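Local coordinates for binary enterotoxin of Clostridium perfringens component a (Clostridium perfringens, PDB 5WTZ), which transfers ADP-ribose from NAD+ to actin as the enzymatic component of a binary enterotoxin, at residues A[8-13]-A[91-96]; A[340-345]-A[384-389]; A[356-361]-A[412-417]. All blocks are in the same frame, centred on the assembly; numbering follows the deposited sequence.

Contact 1 (A[8-13]-A[91-96]); sequences RPMDFA and PLYVYY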
loop_
_atom_site.group_PDB
_atom_site.type_symbol
_atom_site.label_atom_id
_atom_site.label_comp_id
_atom_site.label_asym_id
_atom_site.label_seq_id
_atom_site.Cartn_x
_atom_site.Cartn_y
_atom_site.Cartn_z
ATOM N N ARG A 8 16.739 3.904 -27.959
ATOM C CA ARG A 8 17.307 3.876 -26.613
ATOM C C ARG A 8 17.349 2.448 -26.077
ATOM O O ARG A 8 16.516 1.618 -26.446
ATOM C CB ARG A 8 16.515 4.776 -25.659
ATOM C CG ARG A 8 15.186 4.209 -25.186
ATOM C CD ARG A 8 14.868 4.727 -23.796
ATOM N NE ARG A 8 13.471 4.539 -23.440
ATOM C CZ ARG A 8 13.003 3.469 -22.801
ATOM N NH1 ARG A 8 13.823 2.481 -22.460
ATOM N NH2 ARG A 8 11.715 3.387 -22.509
ATOM N N PRO A 9 18.335 2.151 -25.218
ATOM C CA PRO A 9 18.358 0.845 -24.552
ATOM C C PRO A 9 17.213 0.697 -23.562
ATOM O O PRO A 9 16.495 1.657 -23.285
ATOM C CB PRO A 9 19.704 0.845 -23.824
ATOM C CG PRO A 9 20.002 2.296 -23.598
ATOM C CD PRO A 9 19.489 2.983 -24.834
ATOM N N MET A 10 17.043 -0.510 -23.039
ATOM C CA MET A 10 16.069 -0.753 -21.993
ATOM C C MET A 10 16.614 -0.190 -20.681
ATOM O O MET A 10 15.872 0.374 -19.868
ATOM C CB MET A 10 15.784 -2.250 -21.884
ATOM C CG MET A 10 14.610 -2.615 -21.014
ATOM S SD MET A 10 14.325 -4.402 -21.011
ATOM C CE MET A 10 13.576 -4.622 -22.623
ATOM N N ASP A 11 17.928 -0.338 -20.512
ATOM C CA ASP A 11 18.649 0.052 -19.300
ATOM C C ASP A 11 19.844 0.952 -19.647
ATOM O O ASP A 11 20.826 0.484 -20.227
ATOM C CB ASP A 11 19.116 -1.206 -18.560
ATOM C CG ASP A 11 19.534 -0.940 -17.125
ATOM O OD1 ASP A 11 19.835 0.224 -16.771
ATOM O OD2 ASP A 11 19.563 -1.914 -16.340
ATOM N N PHE A 12 19.759 2.238 -19.297
ATOM C CA PHE A 12 20.836 3.198 -19.577
ATOM C C PHE A 12 22.085 2.899 -18.754
ATOM O O PHE A 12 23.168 3.402 -19.056
ATOM C CB PHE A 12 20.377 4.639 -19.314
ATOM C CG PHE A 12 19.558 5.218 -20.426
ATOM C CD1 PHE A 12 20.127 5.475 -21.659
ATOM C CD2 PHE A 12 18.212 5.485 -20.246
ATOM C CE1 PHE A 12 19.370 5.999 -22.694
ATOM C CE2 PHE A 12 17.449 6.007 -21.272
ATOM C CZ PHE A 12 18.028 6.267 -22.497
ATOM N N ALA A 13 21.912 2.073 -17.727
ATOM C CA ALA A 13 22.999 1.582 -16.889
ATOM C C ALA A 13 23.868 2.724 -16.351
ATOM O O ALA A 13 23.689 3.156 -15.219
ATOM C CB ALA A 13 23.839 0.583 -17.659
ATOM N N PRO A 91 9.877 -0.856 -22.080
ATOM C CA PRO A 91 10.402 -0.881 -20.710
ATOM C C PRO A 91 11.615 0.017 -20.449
ATOM O O PRO A 91 12.466 0.221 -21.327
ATOM C CB PRO A 91 10.781 -2.346 -20.525
ATOM C CG PRO A 91 9.765 -3.060 -21.329
ATOM C CD PRO A 91 9.610 -2.219 -22.569
ATOM N N LEU A 92 11.675 0.544 -19.228
ATOM C CA LEU A 92 12.788 1.370 -18.775
ATOM C C LEU A 92 13.205 0.952 -17.368
ATOM O O LEU A 92 12.386 0.956 -16.451
ATOM C CB LEU A 92 12.406 2.854 -18.783
ATOM C CG LEU A 92 13.483 3.842 -18.307
ATOM C CD1 LEU A 92 14.522 4.021 -19.386
ATOM C CD2 LEU A 92 12.887 5.188 -17.897
ATOM N N TYR A 93 14.472 0.594 -17.189
ATOM C CA TYR A 93 14.992 0.384 -15.842
ATOM C C TYR A 93 15.405 1.714 -15.205
ATOM O O TYR A 93 16.014 2.577 -15.853
ATOM C CB TYR A 93 16.171 -0.586 -15.852
ATOM C CG TYR A 93 15.845 -2.000 -16.247
ATOM C CD1 TYR A 93 15.830 -2.382 -17.582
ATOM C CD2 TYR A 93 15.576 -2.973 -15.286
ATOM C CE1 TYR A 93 15.547 -3.676 -17.945
ATOM C CE2 TYR A 93 15.297 -4.274 -15.647
ATOM C CZ TYR A 93 15.282 -4.615 -16.985
ATOM O OH TYR A 93 15.002 -5.900 -17.376
ATOM N N VAL A 94 15.064 1.885 -13.934
ATOM C CA VAL A 94 15.414 3.093 -13.211
ATOM C C VAL A 94 16.068 2.731 -11.889
ATOM O O VAL A 94 16.025 1.566 -11.479
ATOM C CB VAL A 94 14.190 3.992 -12.974
ATOM C CG1 VAL A 94 13.703 4.560 -14.304
ATOM C CG2 VAL A 94 13.080 3.230 -12.255
ATOM N N TYR A 95 16.674 3.729 -11.244
ATOM C CA TYR A 95 17.526 3.531 -10.069
ATOM C C TYR A 95 17.170 4.469 -8.923
ATOM O O TYR A 95 16.796 5.625 -9.143
ATOM C CB TYR A 95 19.001 3.729 -10.449
ATOM C CG TYR A 95 19.481 2.768 -11.511
ATOM C CD1 TYR A 95 19.260 3.026 -12.857
ATOM C CD2 TYR A 95 20.141 1.599 -11.167
ATOM C CE1 TYR A 95 19.687 2.151 -13.832
ATOM C CE2 TYR A 95 20.587 0.719 -12.145
ATOM C CZ TYR A 95 20.348 0.996 -13.473
ATOM O OH TYR A 95 20.772 0.121 -14.456
ATOM N N TYR A 96 17.270 3.965 -7.695
ATOM C CA TYR A 96 17.261 4.824 -6.514
ATOM C C TYR A 96 17.736 4.060 -5.291
ATOM O O TYR A 96 17.430 2.873 -5.124
ATOM C CB TYR A 96 15.873 5.423 -6.248
ATOM C CG TYR A 96 14.766 4.421 -6.009
ATOM C CD1 TYR A 96 14.099 3.823 -7.068
ATOM C CD2 TYR A 96 14.361 4.102 -4.721
ATOM C CE1 TYR A 96 13.064 2.905 -6.848
ATOM C CE2 TYR A 96 13.344 3.198 -4.496
ATOM C CZ TYR A 96 12.698 2.607 -5.551
ATOM O OH TYR A 96 11.683 1.717 -5.297
HETATM O O HOH W 1 17.301 3.909 -17.841
#
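M10 lies against the ring edge of Y93, its CG 3.4 Å from Y93 CE1, and the same CG is 3.9 Å from P91 CB. With CG anti to the backbone N (chi1 -169°) the chain of M10 passes alongside P91 CB before bending at its last torsion; the sulfur sits beside the tyrosine rim, SD 4.7 Å from the centroid of the Y93 ring, a Met-aromatic contact at the edge. The backbone beneath is joined too, by Y93 N to M10 O at 3.0 Å. In this way the loop between helices 3-7 and 16-31 lies along strand 92-98, an outermost strand of the N-terminal five-stranded mixed sheet. D11 forms an Asx turn in this loop, OD1 taking the N-H of A13 from above the carboxylate plane. The same OD1 faces Y95 OH in a very short hydrogen bond, while OD2 is held by H159, whose ring also stacks with Y93 and Y95. At the other end R8 crosses L92: NH1 donates to P91 O at 2.9 Å almost within the guanidinium plane and also to P9 O, and L92 CD1 covers one face of the group.

Contact 2 (A[340-345]-A[384-389]); sequences FISTTV and EVLIDH. With NAD (nicotinamide-adenine-dinucleotide), chain B.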
loop_
_atom_site.group_PDB
_atom_site.type_symbol
_atom_site.label_atom_id
_atom_site.label_comp_id
_atom_site.label_asym_id
_atom_site.label_seq_id
_atom_site.Cartn_x
_atom_site.Cartn_y
_atom_site.Cartn_z
ATOM N N PHE A 340 -13.732 -13.457 12.135
ATOM C CA PHE A 340 -14.048 -12.999 10.792
ATOM C C PHE A 340 -13.446 -11.608 10.680
ATOM O O PHE A 340 -13.423 -10.852 11.663
ATOM C CB PHE A 340 -15.558 -12.925 10.503
ATOM C CG PHE A 340 -16.273 -14.254 10.533
ATOM C CD1 PHE A 340 -16.117 -15.174 9.495
ATOM C CD2 PHE A 340 -17.098 -14.582 11.584
ATOM C CE1 PHE A 340 -16.769 -16.388 9.519
ATOM C CE2 PHE A 340 -17.767 -15.805 11.615
ATOM C CZ PHE A 340 -17.587 -16.717 10.579
ATOM N N ILE A 341 -12.990 -11.253 9.487
ATOM C CA ILE A 341 -12.388 -9.937 9.273
ATOM C C ILE A 341 -13.273 -9.033 8.403
ATOM O O ILE A 341 -13.427 -9.267 7.191
ATOM C CB ILE A 341 -10.998 -10.026 8.618
ATOM C CG1 ILE A 341 -10.185 -11.166 9.228
ATOM C CG2 ILE A 341 -10.287 -8.656 8.730
ATOM C CD1 ILE A 341 -8.806 -11.338 8.571
ATOM N N SER A 342 -13.860 -8.019 9.038
ATOM C CA SER A 342 -14.576 -6.956 8.336
ATOM C C SER A 342 -13.593 -5.941 7.722
ATOM O O SER A 342 -12.863 -5.213 8.424
ATOM C CB SER A 342 -15.565 -6.248 9.271
ATOM O OG SER A 342 -16.776 -6.992 9.403
ATOM N N THR A 343 -13.570 -5.902 6.400
ATOM C CA THR A 343 -12.688 -4.978 5.679
ATOM C C THR A 343 -13.502 -4.142 4.713
ATOM O O THR A 343 -14.606 -4.515 4.336
ATOM C CB THR A 343 -11.566 -5.693 4.868
ATOM O OG1 THR A 343 -12.097 -6.204 3.636
ATOM C CG2 THR A 343 -10.919 -6.819 5.662
ATOM N N THR A 344 -12.950 -2.998 4.322
ATOM C CA THR A 344 -13.574 -2.141 3.334
ATOM C C THR A 344 -12.575 -1.900 2.209
ATOM O O THR A 344 -11.405 -1.602 2.453
ATOM C CB THR A 344 -14.056 -0.799 3.956
ATOM O OG1 THR A 344 -14.580 0.050 2.933
ATOM C CG2 THR A 344 -12.917 -0.053 4.662
ATOM N N VAL A 345 -13.026 -2.023 0.966
ATOM C CA VAL A 345 -12.110 -1.867 -0.148
ATOM C C VAL A 345 -11.756 -0.409 -0.435
ATOM O O VAL A 345 -10.929 -0.137 -1.317
ATOM C CB VAL A 345 -12.667 -2.518 -1.412
ATOM C CG1 VAL A 345 -12.881 -4.006 -1.138
ATOM C CG2 VAL A 345 -13.958 -1.839 -1.859
ATOM N N GLU A 384 -17.886 -3.459 1.751
ATOM C CA GLU A 384 -17.219 -4.404 2.624
ATOM C C GLU A 384 -16.847 -5.715 1.939
ATOM O O GLU A 384 -17.658 -6.331 1.215
ATOM C CB GLU A 384 -18.093 -4.716 3.848
ATOM C CG GLU A 384 -17.476 -5.764 4.765
ATOM C CD GLU A 384 -18.120 -5.808 6.157
ATOM O OE1 GLU A 384 -19.075 -5.051 6.420
ATOM O OE2 GLU A 384 -17.636 -6.599 6.993
ATOM N N VAL A 385 -15.613 -6.139 2.178
ATOM C CA VAL A 385 -15.212 -7.510 1.922
ATOM C C VAL A 385 -15.035 -8.190 3.267
ATOM O O VAL A 385 -14.233 -7.756 4.094
ATOM C CB VAL A 385 -13.930 -7.597 1.077
ATOM C CG1 VAL A 385 -13.325 -9.007 1.143
ATOM C CG2 VAL A 385 -14.225 -7.195 -0.377
ATOM N N LEU A 386 -15.828 -9.236 3.490
ATOM C CA LEU A 386 -15.779 -10.002 4.731
ATOM C C LEU A 386 -14.935 -11.254 4.527
ATOM O O LEU A 386 -15.200 -12.053 3.633
ATOM C CB LEU A 386 -17.191 -10.364 5.190
ATOM C CG LEU A 386 -17.362 -11.110 6.519
ATOM C CD1 LEU A 386 -16.810 -10.251 7.650
ATOM C CD2 LEU A 386 -18.831 -11.448 6.770
ATOM N N ILE A 387 -13.923 -11.434 5.369
ATOM C CA ILE A 387 -12.961 -12.522 5.208
ATOM C C ILE A 387 -13.261 -13.626 6.221
ATOM O O ILE A 387 -13.616 -13.319 7.369
ATOM C CB ILE A 387 -11.500 -11.976 5.378
ATOM C CG1 ILE A 387 -11.230 -10.901 4.317
ATOM C CG2 ILE A 387 -10.462 -13.087 5.315
ATOM C CD1 ILE A 387 -9.907 -10.129 4.490
ATOM N N ASP A 388 -13.135 -14.889 5.794
ATOM C CA ASP A 388 -13.387 -16.052 6.640
ATOM C C ASP A 388 -12.480 -16.057 7.874
ATOM O O ASP A 388 -11.380 -15.499 7.866
ATOM C CB ASP A 388 -13.215 -17.351 5.823
ATOM C CG ASP A 388 -13.969 -18.546 6.422
ATOM O OD1 ASP A 388 -14.801 -18.371 7.354
ATOM O OD2 ASP A 388 -13.733 -19.690 5.959
ATOM N N HIS A 389 -12.957 -16.671 8.949
ATOM C CA HIS A 389 -12.134 -16.773 10.150
ATOM C C HIS A 389 -10.947 -17.717 9.925
ATOM O O HIS A 389 -10.991 -18.590 9.056
ATOM C CB HIS A 389 -12.981 -17.247 11.330
ATOM C CG HIS A 389 -13.497 -18.643 11.186
ATOM N ND1 HIS A 389 -12.998 -19.700 11.911
ATOM C CD2 HIS A 389 -14.479 -19.151 10.403
ATOM C CE1 HIS A 389 -13.651 -20.804 11.585
ATOM N NE2 HIS A 389 -14.553 -20.498 10.673
HETATM P PA NAD B . -15.005 -6.309 15.051
HETATM O O1A NAD B . -15.879 -7.395 15.630
HETATM O O2A NAD B . -13.937 -6.649 14.055
HETATM O O5B NAD B . -14.279 -5.498 16.241
HETATM C C5B NAD B . -14.917 -5.199 17.488
HETATM C C4B NAD B . -13.859 -5.025 18.561
HETATM O O4B NAD B . -13.175 -6.276 18.713
HETATM C C3B NAD B . -12.820 -3.976 18.177
HETATM O O3B NAD B . -12.440 -3.255 19.361
HETATM C C2B NAD B . -11.657 -4.811 17.659
HETATM O O2B NAD B . -10.390 -4.175 17.853
HETATM C C1B NAD B . -11.778 -6.106 18.454
HETATM N N9A NAD B . -11.282 -7.230 17.633
HETATM C C8A NAD B . -11.728 -7.603 16.420
HETATM N N7A NAD B . -11.023 -8.674 15.959
HETATM C C5A NAD B . -10.104 -8.967 16.887
HETATM C C6A NAD B . -9.034 -9.974 17.044
HETATM N N6A NAD B . -8.812 -10.890 16.075
HETATM N N1A NAD B . -8.280 -9.929 18.169
HETATM C C2A NAD B . -8.501 -9.025 19.138
HETATM N N3A NAD B . -9.468 -8.089 19.067
HETATM C C4A NAD B . -10.270 -8.013 17.979
HETATM O O3 NAD B . -15.997 -5.244 14.376
HETATM P PN NAD B . -15.703 -3.733 13.910
HETATM O O1N NAD B . -14.721 -3.784 12.760
HETATM O O2N NAD B . -15.427 -2.901 15.140
HETATM O O5D NAD B . -17.172 -3.351 13.377
HETATM C C5D NAD B . -17.848 -4.143 12.401
HETATM C C4D NAD B . -19.015 -3.349 11.844
HETATM O O4D NAD B . -18.521 -2.333 10.969
HETATM C C3D NAD B . -19.883 -4.234 10.971
HETATM O O3D NAD B . -21.190 -3.637 10.911
HETATM C C2D NAD B . -19.216 -4.143 9.617
HETATM O O2D NAD B . -20.147 -4.368 8.553
HETATM C C1D NAD B . -18.629 -2.729 9.607
HETATM N N1N NAD B . -17.300 -2.638 8.968
HETATM C C2N NAD B . -16.214 -2.267 9.675
HETATM C C3N NAD B . -14.961 -2.183 9.057
HETATM C C7N NAD B . -13.731 -1.765 9.817
HETATM O O7N NAD B . -13.626 -1.939 11.037
HETATM N N7N NAD B . -12.787 -1.171 9.104
HETATM C C4N NAD B . -14.818 -2.461 7.703
HETATM C C5N NAD B . -15.950 -2.842 7.000
HETATM C C6N NAD B . -17.178 -2.920 7.662
#
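Two antiparallel strands, 341-344 and 384-387, running at 155° to each other, form one wall of the nicotinamide end of the NAD pocket. Beside the non-hydrogen-bonded pair T344-E384, the extended side chain of E384 swings across to S342. Its OE2 accepts from S342 OG at 2.6 Å on the syn side, 22° out of the carboxylate plane, and Y249 is a second partner of that hydroxyl. OE1 is left to meet the ribose of NAD; the 2.5 Å separation of NAD O2D from E384 OE1 is unusually short, and its exact length is doubtful. The bond from S342 probably sets how the carboxylate is turned toward the ribose, and L250 packs on the glutamate. The backbone carbonyls also line the pocket, T343 O lying 3.4 Å from NAD C5N and S342 O receiving R299. On the opposite sheet face, T343 OG1 stands between backbone N and carbonyl carbon (chi1 79°) and donates to V385 O at 2.7 Å, an oxygen that also takes T343 N; T297 is a further partner of the hydroxyl. I341 meets I387 CB to CB on this face, and past the strand end V345 CG1 touches V385 CG2. Just before strand 341-344 and just after strand 384-387, H389 turns its edge to the face of F340 in an offset edge-to-face pair, with centroids 5.3 Å apart. R299 followed by this serine-threonine strand and a glutamate strand is consistent with the Arg, Ser-Thr-Ser and Glu-X-Glu signature of arginine-modifying ADP-ribosyltransferases.

Contact 3 (A[356-361]-A[412-417]); sequences RKLILR and NKLIID. With NAD (nicotinamide-adenine-dinucleotide), chain B.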
loop_
_atom_site.group_PDB
_atom_site.type_symbol
_atom_site.label_atom_id
_atom_site.label_comp_id
_atom_site.label_asym_id
_atom_site.label_seq_id
_atom_site.Cartn_x
_atom_site.Cartn_y
_atom_site.Cartn_z
ATOM N N ARG A 356 -9.768 5.290 15.428
ATOM C CA ARG A 356 -8.855 4.147 15.456
ATOM C C ARG A 356 -7.539 4.499 14.732
ATOM O O ARG A 356 -7.568 5.067 13.636
ATOM C CB ARG A 356 -9.496 2.913 14.819
ATOM C CG ARG A 356 -10.735 2.426 15.581
ATOM C CD ARG A 356 -11.164 1.049 15.133
ATOM N NE ARG A 356 -12.335 0.641 15.901
ATOM C CZ ARG A 356 -13.088 -0.423 15.633
ATOM N NH1 ARG A 356 -12.817 -1.198 14.594
ATOM N NH2 ARG A 356 -14.130 -0.698 16.405
ATOM N N LYS A 357 -6.403 4.181 15.358
ATOM C CA LYS A 357 -5.073 4.641 14.894
ATOM C C LYS A 357 -4.354 3.615 14.035
ATOM O O LYS A 357 -3.237 3.845 13.553
ATOM C CB LYS A 357 -4.182 4.992 16.094
ATOM C CG LYS A 357 -4.784 5.995 17.073
ATOM C CD LYS A 357 -3.866 6.169 18.287
ATOM C CE LYS A 357 -4.504 7.006 19.373
ATOM N NZ LYS A 357 -3.597 7.092 20.543
ATOM N N LEU A 358 -4.984 2.463 13.864
ATOM C CA LEU A 358 -4.337 1.365 13.171
ATOM C C LEU A 358 -5.098 1.069 11.891
ATOM O O LEU A 358 -6.229 0.571 11.922
ATOM C CB LEU A 358 -4.264 0.136 14.085
ATOM C CG LEU A 358 -3.409 0.291 15.355
ATOM C CD1 LEU A 358 -3.653 -0.858 16.318
ATOM C CD2 LEU A 358 -1.916 0.405 15.024
ATOM N N ILE A 359 -4.474 1.377 10.764
ATOM C CA ILE A 359 -5.100 1.203 9.458
ATOM C C ILE A 359 -4.489 0.031 8.692
ATOM O O ILE A 359 -3.364 0.114 8.174
ATOM C CB ILE A 359 -4.979 2.480 8.605
ATOM C CG1 ILE A 359 -5.446 3.697 9.406
ATOM C CG2 ILE A 359 -5.746 2.319 7.295
ATOM C CD1 ILE A 359 -5.175 5.047 8.727
ATOM N N LEU A 360 -5.233 -1.067 8.625
ATOM C CA LEU A 360 -4.809 -2.228 7.849
ATOM C C LEU A 360 -4.861 -1.893 6.368
ATOM O O LEU A 360 -5.859 -1.372 5.877
ATOM C CB LEU A 360 -5.694 -3.439 8.150
ATOM C CG LEU A 360 -5.154 -4.760 7.590
ATOM C CD1 LEU A 360 -3.836 -5.118 8.261
ATOM C CD2 LEU A 360 -6.215 -5.869 7.775
ATOM N N ARG A 361 -3.760 -2.134 5.665
ATOM C CA ARG A 361 -3.795 -2.111 4.204
ATOM C C ARG A 361 -3.403 -3.497 3.734
ATOM O O ARG A 361 -2.213 -3.827 3.638
ATOM C CB ARG A 361 -2.878 -1.026 3.624
ATOM C CG ARG A 361 -2.911 -0.956 2.086
ATOM C CD ARG A 361 -2.442 0.401 1.535
ATOM N NE ARG A 361 -1.033 0.657 1.853
ATOM C CZ ARG A 361 -0.390 1.797 1.595
ATOM N NH1 ARG A 361 -1.019 2.817 1.029
ATOM N NH2 ARG A 361 0.886 1.932 1.936
ATOM N N ASN A 412 -0.938 10.823 15.222
ATOM C CA ASN A 412 -0.264 9.888 14.345
ATOM C C ASN A 412 -1.025 8.569 14.265
ATOM O O ASN A 412 -1.506 8.037 15.276
ATOM C CB ASN A 412 1.163 9.629 14.810
ATOM C CG ASN A 412 2.094 10.749 14.451
ATOM O OD1 ASN A 412 1.942 11.382 13.408
ATOM N ND2 ASN A 412 3.076 11.002 15.305
ATOM N N LYS A 413 -1.130 8.048 13.051
ATOM C CA LYS A 413 -1.748 6.758 12.809
ATOM C C LYS A 413 -0.772 5.848 12.069
ATOM O O LYS A 413 0.190 6.334 11.454
ATOM C CB LYS A 413 -3.048 6.939 12.028
ATOM C CG LYS A 413 -4.083 7.778 12.797
ATOM C CD LYS A 413 -5.417 7.842 12.066
ATOM C CE LYS A 413 -6.534 8.290 13.009
ATOM N NZ LYS A 413 -7.821 8.595 12.270
ATOM N N LEU A 414 -1.000 4.541 12.134
ATOM C CA LEU A 414 -0.116 3.581 11.467
ATOM C C LEU A 414 -0.810 2.841 10.337
ATOM O O LEU A 414 -1.804 2.144 10.539
ATOM C CB LEU A 414 0.442 2.569 12.470
ATOM C CG LEU A 414 1.221 3.178 13.639
ATOM C CD1 LEU A 414 1.689 2.102 14.599
ATOM C CD2 LEU A 414 2.412 4.012 13.142
ATOM N N ILE A 415 -0.263 3.005 9.145
ATOM C CA ILE A 415 -0.684 2.236 7.994
ATOM C C ILE A 415 0.055 0.901 8.037
ATOM O O ILE A 415 1.283 0.862 7.937
ATOM C CB ILE A 415 -0.391 3.009 6.693
ATOM C CG1 ILE A 415 -1.041 4.391 6.758
ATOM C CG2 ILE A 415 -0.892 2.221 5.471
ATOM C CD1 ILE A 415 -0.514 5.383 5.756
ATOM N N ILE A 416 -0.689 -0.182 8.212
ATOM C CA ILE A 416 -0.076 -1.495 8.422
ATOM C C ILE A 416 -0.281 -2.333 7.170
ATOM O O ILE A 416 -1.336 -2.942 6.973
ATOM C CB ILE A 416 -0.661 -2.192 9.668
ATOM C CG1 ILE A 416 -0.513 -1.271 10.890
ATOM C CG2 ILE A 416 0.025 -3.531 9.911
ATOM C CD1 ILE A 416 -1.046 -1.843 12.162
ATOM N N ASP A 417 0.724 -2.318 6.301
ATOM C CA ASP A 417 0.692 -3.147 5.098
ATOM C C ASP A 417 0.885 -4.597 5.480
ATOM O O ASP A 417 1.856 -4.942 6.148
ATOM C CB ASP A 417 1.773 -2.710 4.114
ATOM C CG ASP A 417 1.360 -1.495 3.317
ATOM O OD1 ASP A 417 0.553 -1.644 2.378
ATOM O OD2 ASP A 417 1.834 -0.395 3.641
HETATM P PA NAD B . -15.005 -6.309 15.051
HETATM O O1A NAD B . -15.879 -7.395 15.630
HETATM O O2A NAD B . -13.937 -6.649 14.055
HETATM O O5B NAD B . -14.279 -5.498 16.241
HETATM C C5B NAD B . -14.917 -5.199 17.488
HETATM C C4B NAD B . -13.859 -5.025 18.561
HETATM O O4B NAD B . -13.175 -6.276 18.713
HETATM C C3B NAD B . -12.820 -3.976 18.177
HETATM O O3B NAD B . -12.440 -3.255 19.361
HETATM C C2B NAD B . -11.657 -4.811 17.659
HETATM O O2B NAD B . -10.390 -4.175 17.853
HETATM C C1B NAD B . -11.778 -6.106 18.454
HETATM N N9A NAD B . -11.282 -7.230 17.633
HETATM C C8A NAD B . -11.728 -7.603 16.420
HETATM N N7A NAD B . -11.023 -8.674 15.959
HETATM C C5A NAD B . -10.104 -8.967 16.887
HETATM C C6A NAD B . -9.034 -9.974 17.044
HETATM N N6A NAD B . -8.812 -10.890 16.075
HETATM N N1A NAD B . -8.280 -9.929 18.169
HETATM C C2A NAD B . -8.501 -9.025 19.138
HETATM N N3A NAD B . -9.468 -8.089 19.067
HETATM C C4A NAD B . -10.270 -8.013 17.979
HETATM O O3 NAD B . -15.997 -5.244 14.376
HETATM P PN NAD B . -15.703 -3.733 13.910
HETATM O O1N NAD B . -14.721 -3.784 12.760
HETATM O O2N NAD B . -15.427 -2.901 15.140
HETATM O O5D NAD B . -17.172 -3.351 13.377
HETATM C C5D NAD B . -17.848 -4.143 12.401
HETATM C C4D NAD B . -19.015 -3.349 11.844
HETATM O O4D NAD B . -18.521 -2.333 10.969
HETATM C C3D NAD B . -19.883 -4.234 10.971
HETATM O O3D NAD B . -21.190 -3.637 10.911
HETATM C C2D NAD B . -19.216 -4.143 9.617
HETATM O O2D NAD B . -20.147 -4.368 8.553
HETATM C C1D NAD B . -18.629 -2.729 9.607
HETATM N N1N NAD B . -17.300 -2.638 8.968
HETATM C C2N NAD B . -16.214 -2.267 9.675
HETATM C C3N NAD B . -14.961 -2.183 9.057
HETATM C C7N NAD B . -13.731 -1.765 9.817
HETATM O O7N NAD B . -13.626 -1.939 11.037
HETATM N N7N NAD B . -12.787 -1.171 9.104
HETATM C C4N NAD B . -14.818 -2.461 7.703
HETATM C C5N NAD B . -15.950 -2.842 7.000
HETATM C C6N NAD B . -17.178 -2.920 7.662
HETATM O O HOH W 2 -0.556 -4.182 1.671
#
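Strands 358-361 and 412-417 run parallel at 24° to one another, in step from L358 with L414 to R361 with D417, and four backbone bonds zip them together: L414 N to K357 O, I359 N to L414 O, I416 N to I359 O and R361 N to I416 O. They are neighbours in the C-terminal mixed sheet of the ADP-ribosyltransferase fold, with strand 295-301 beyond the first and strand 391-403 beyond the second. On one face, L358 CD2 touches two partners, L414 CD1 at 4.0 Å and I416 CD1 at 3.7 Å; F326 of helix 320-330 packs on all three residues. At the entry of the pair K413 runs extended past the backbone of R356, its CE 3.4 Å from R356 O, and carries its ammonium to D403. The CB of R356 is directed away from 412-417, and the extended chain reaches NAD: NH2 and NH1 both donate to the phosphate oxygen O2N, NH2 at 2.9 Å, and R300 O takes NH1 as well. On the other face R361 and D417 lie side by side in a two-nitrogen salt bridge. The bend of R361 at chi3 (64°) presents NE and NH2 side-on to the carboxylate, and I415 CG2 covers one face of the guanidinium. NH1 is taken by D138, so two aspartates would share its charge. NE meets D417 OD1 at 2.8 Å, and NH2 meets the syn lone pair of OD2 at 3.0 Å.

In the fold
Contacts 2 and 3 approach the same NAD from two sheets: 384-389 brings E384 to the nicotinamide ribose, and R356 at the start of 356-361 holds the diphosphate. Their centres are 16 Å apart and their nearest atoms about 5 Å, and their segments alternate along the chain, strand 358-364 being the next strand in the chain after 341-344. I387 and V385 of contact 2 also rest on the continuation of that strand. Contact 1 lies in the N-terminal half, 40 Å from contact 2 and 34 Å from contact 3 between centres, away from the nucleotide. Its strand 92-98 borders a sheet with the same 1-3-5-4-2 strand order as the sheet of contact 3.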